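Probable aspartate aminotransferase 2 (Methanococcus jannaschii, PDB 2Z61) catalyses the pyridoxal-phosphate-dependent transfer of an amino group from alanine to a furancarboxaldehyde phosphate, supplying the furan precursor of methanofuran. Local coordinates at residues 69-74 and 261-266. Sequence-based numbering, arbitrary orientation.
Sequences LELREK and YAALKA
L264, in segment 261-266, reaches across and sets its CD2 methyl against the backbone of L71, near the start of helix 69-82. The contact is plain apolar packing within the fold-type I architecture of class I pyridoxal-phosphate-dependent aminotransferases, and no hydrogen bond crosses it. Packing is tightest where L264 CD2 lies 3.6 Å from L71 CA and 3.8 Å from E70 C. Because L264 CG stands anti to its carbonyl carbon (chi1 -66°), the branched end is carried out to the neighbouring helix. Leucine suits the place, a branched apolar end with one methyl resting on the helix surface among E70, L71 and K74. On the buried flank, L71 packs against I94 of strand 92-95, while L71 CD2 lies loosely over A263 CB at 4.4 Å; alanine's small methyl suits this buried spot. The solvent side is looser, and charged residues fit there because their carbons can cover the leucine while their ends face water. E70 CB is 4.1 Å from L264 CD2, but the chain bends at chi2 (61°), and the carboxylate lies clear of the leucine. K74 CG sits 4.4 Å from L264 CD2, and the lysine chain curls round to bring K74 NZ within 4.7 Å of that same CD2.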
loop_
_atom_site.group_PDB
_atom_site.type_symbol
_atom_site.label_atom_id
_atom_site.label_comp_id
_atom_site.label_asym_id
_atom_site.label_seq_id
_atom_site.Cartn_x
_atom_site.Cartn_y
_atom_site.Cartn_z
ATOM N N LEU A 69 12.283 13.796 -4.695
ATOM C CA LEU A 69 12.717 14.995 -3.991
ATOM C C LEU A 69 11.935 16.238 -4.391
ATOM O O LEU A 69 11.573 17.049 -3.540
ATOM C CB LEU A 69 14.225 15.197 -4.223
ATOM C CG LEU A 69 15.003 16.205 -3.368
ATOM C CD1 LEU A 69 14.560 17.602 -3.716
ATOM C CD2 LEU A 69 14.799 15.910 -1.875
ATOM N N GLU A 70 11.656 16.387 -5.679
ATOM C CA GLU A 70 10.920 17.557 -6.146
ATOM C C GLU A 70 9.572 17.699 -5.448
ATOM O O GLU A 70 9.163 18.809 -5.104
ATOM C CB GLU A 70 10.691 17.495 -7.659
ATOM C CG GLU A 70 11.957 17.396 -8.497
ATOM C CD GLU A 70 12.770 16.142 -8.199
ATOM O OE1 GLU A 70 12.213 15.027 -8.304
ATOM O OE2 GLU A 70 13.968 16.274 -7.866
ATOM N N LEU A 71 8.876 16.580 -5.247
ATOM C CA LEU A 71 7.567 16.618 -4.595
ATOM C C LEU A 71 7.720 17.049 -3.137
ATOM O O LEU A 71 7.044 17.961 -2.674
ATOM C CB LEU A 71 6.897 15.243 -4.639
ATOM C CG LEU A 71 5.379 15.177 -4.847
ATOM C CD1 LEU A 71 4.852 13.920 -4.170
ATOM C CD2 LEU A 71 4.683 16.407 -4.295
ATOM N N ARG A 72 8.604 16.370 -2.417
ATOM C CA ARG A 72 8.834 16.690 -1.020
ATOM C C ARG A 72 9.215 18.163 -0.836
ATOM O O ARG A 72 8.854 18.783 0.163
ATOM C CB ARG A 72 9.904 15.757 -0.440
ATOM C CG ARG A 72 9.453 14.298 -0.400
ATOM C CD ARG A 72 10.471 13.377 0.282
ATOM N NE ARG A 72 11.550 12.968 -0.616
ATOM C CZ ARG A 72 12.841 13.156 -0.360
ATOM N NH1 ARG A 72 13.215 13.753 0.761
ATOM N NH2 ARG A 72 13.760 12.730 -1.217
ATOM N N GLU A 73 9.926 18.730 -1.805
ATOM C CA GLU A 73 10.301 20.136 -1.703
ATOM C C GLU A 73 9.067 21.020 -1.817
ATOM O O GLU A 73 8.900 21.953 -1.035
ATOM C CB GLU A 73 11.318 20.511 -2.779
ATOM C CG GLU A 73 12.661 19.828 -2.594
ATOM C CD GLU A 73 13.679 20.258 -3.631
ATOM O OE1 GLU A 73 13.319 20.321 -4.827
ATOM O OE2 GLU A 73 14.840 20.517 -3.254
ATOM N N LYS A 74 8.197 20.721 -2.777
ATOM C CA LYS A 74 6.977 21.499 -2.949
ATOM C C LYS A 74 6.091 21.449 -1.696
ATOM O O LYS A 74 5.543 22.470 -1.277
ATOM C CB LYS A 74 6.191 20.991 -4.157
ATOM C CG LYS A 74 6.821 21.337 -5.498
ATOM C CD LYS A 74 6.777 22.831 -5.770
ATOM C CE LYS A 74 7.638 23.199 -6.973
ATOM N NZ LYS A 74 7.336 22.364 -8.174
ATOM N N TYR A 261 4.692 12.347 -9.974
ATOM C CA TYR A 261 4.965 13.389 -10.951
ATOM C C TYR A 261 3.749 14.249 -11.232
ATOM O O TYR A 261 3.868 15.462 -11.371
ATOM C CB TYR A 261 5.502 12.796 -12.260
ATOM C CG TYR A 261 6.947 12.376 -12.135
ATOM C CD1 TYR A 261 7.297 11.039 -11.948
ATOM C CD2 TYR A 261 7.967 13.327 -12.139
ATOM C CE1 TYR A 261 8.625 10.660 -11.761
ATOM C CE2 TYR A 261 9.301 12.959 -11.953
ATOM C CZ TYR A 261 9.620 11.628 -11.763
ATOM O OH TYR A 261 10.931 11.272 -11.537
ATOM N N ALA A 262 2.577 13.629 -11.296
ATOM C CA ALA A 262 1.350 14.366 -11.562
ATOM C C ALA A 262 1.022 15.341 -10.427
ATOM O O ALA A 262 0.547 16.454 -10.667
ATOM C CB ALA A 262 0.197 13.389 -11.761
ATOM N N ALA A 263 1.282 14.924 -9.195
ATOM C CA ALA A 263 0.992 15.746 -8.023
ATOM C C ALA A 263 1.752 17.074 -7.997
ATOM O O ALA A 263 1.307 18.031 -7.358
ATOM C CB ALA A 263 1.285 14.951 -6.745
ATOM N N LEU A 264 2.898 17.131 -8.674
ATOM C CA LEU A 264 3.681 18.364 -8.713
ATOM C C LEU A 264 2.811 19.514 -9.221
ATOM O O LEU A 264 2.964 20.654 -8.789
ATOM C CB LEU A 264 4.903 18.205 -9.623
ATOM C CG LEU A 264 5.972 17.207 -9.176
ATOM C CD1 LEU A 264 6.986 17.006 -10.291
ATOM C CD2 LEU A 264 6.649 17.711 -7.917
ATOM N N LYS A 265 1.883 19.207 -10.124
ATOM C CA LYS A 265 1.000 20.229 -10.673
ATOM C C LYS A 265 -0.125 20.671 -9.727
ATOM O O LYS A 265 -0.894 21.576 -10.042
ATOM C CB LYS A 265 0.411 19.747 -12.003
ATOM C CG LYS A 265 1.434 19.694 -13.132
ATOM C CD LYS A 265 1.993 21.086 -13.409
ATOM C CE LYS A 265 3.170 21.038 -14.371
ATOM N NZ LYS A 265 4.376 20.423 -13.752
ATOM N N ALA A 266 -0.212 20.043 -8.560
ATOM C CA ALA A 266 -1.255 20.402 -7.609
ATOM C C ALA A 266 -1.003 21.780 -6.998
ATOM O O ALA A 266 -1.921 22.411 -6.487
ATOM C CB ALA A 266 -1.339 19.354 -6.505
#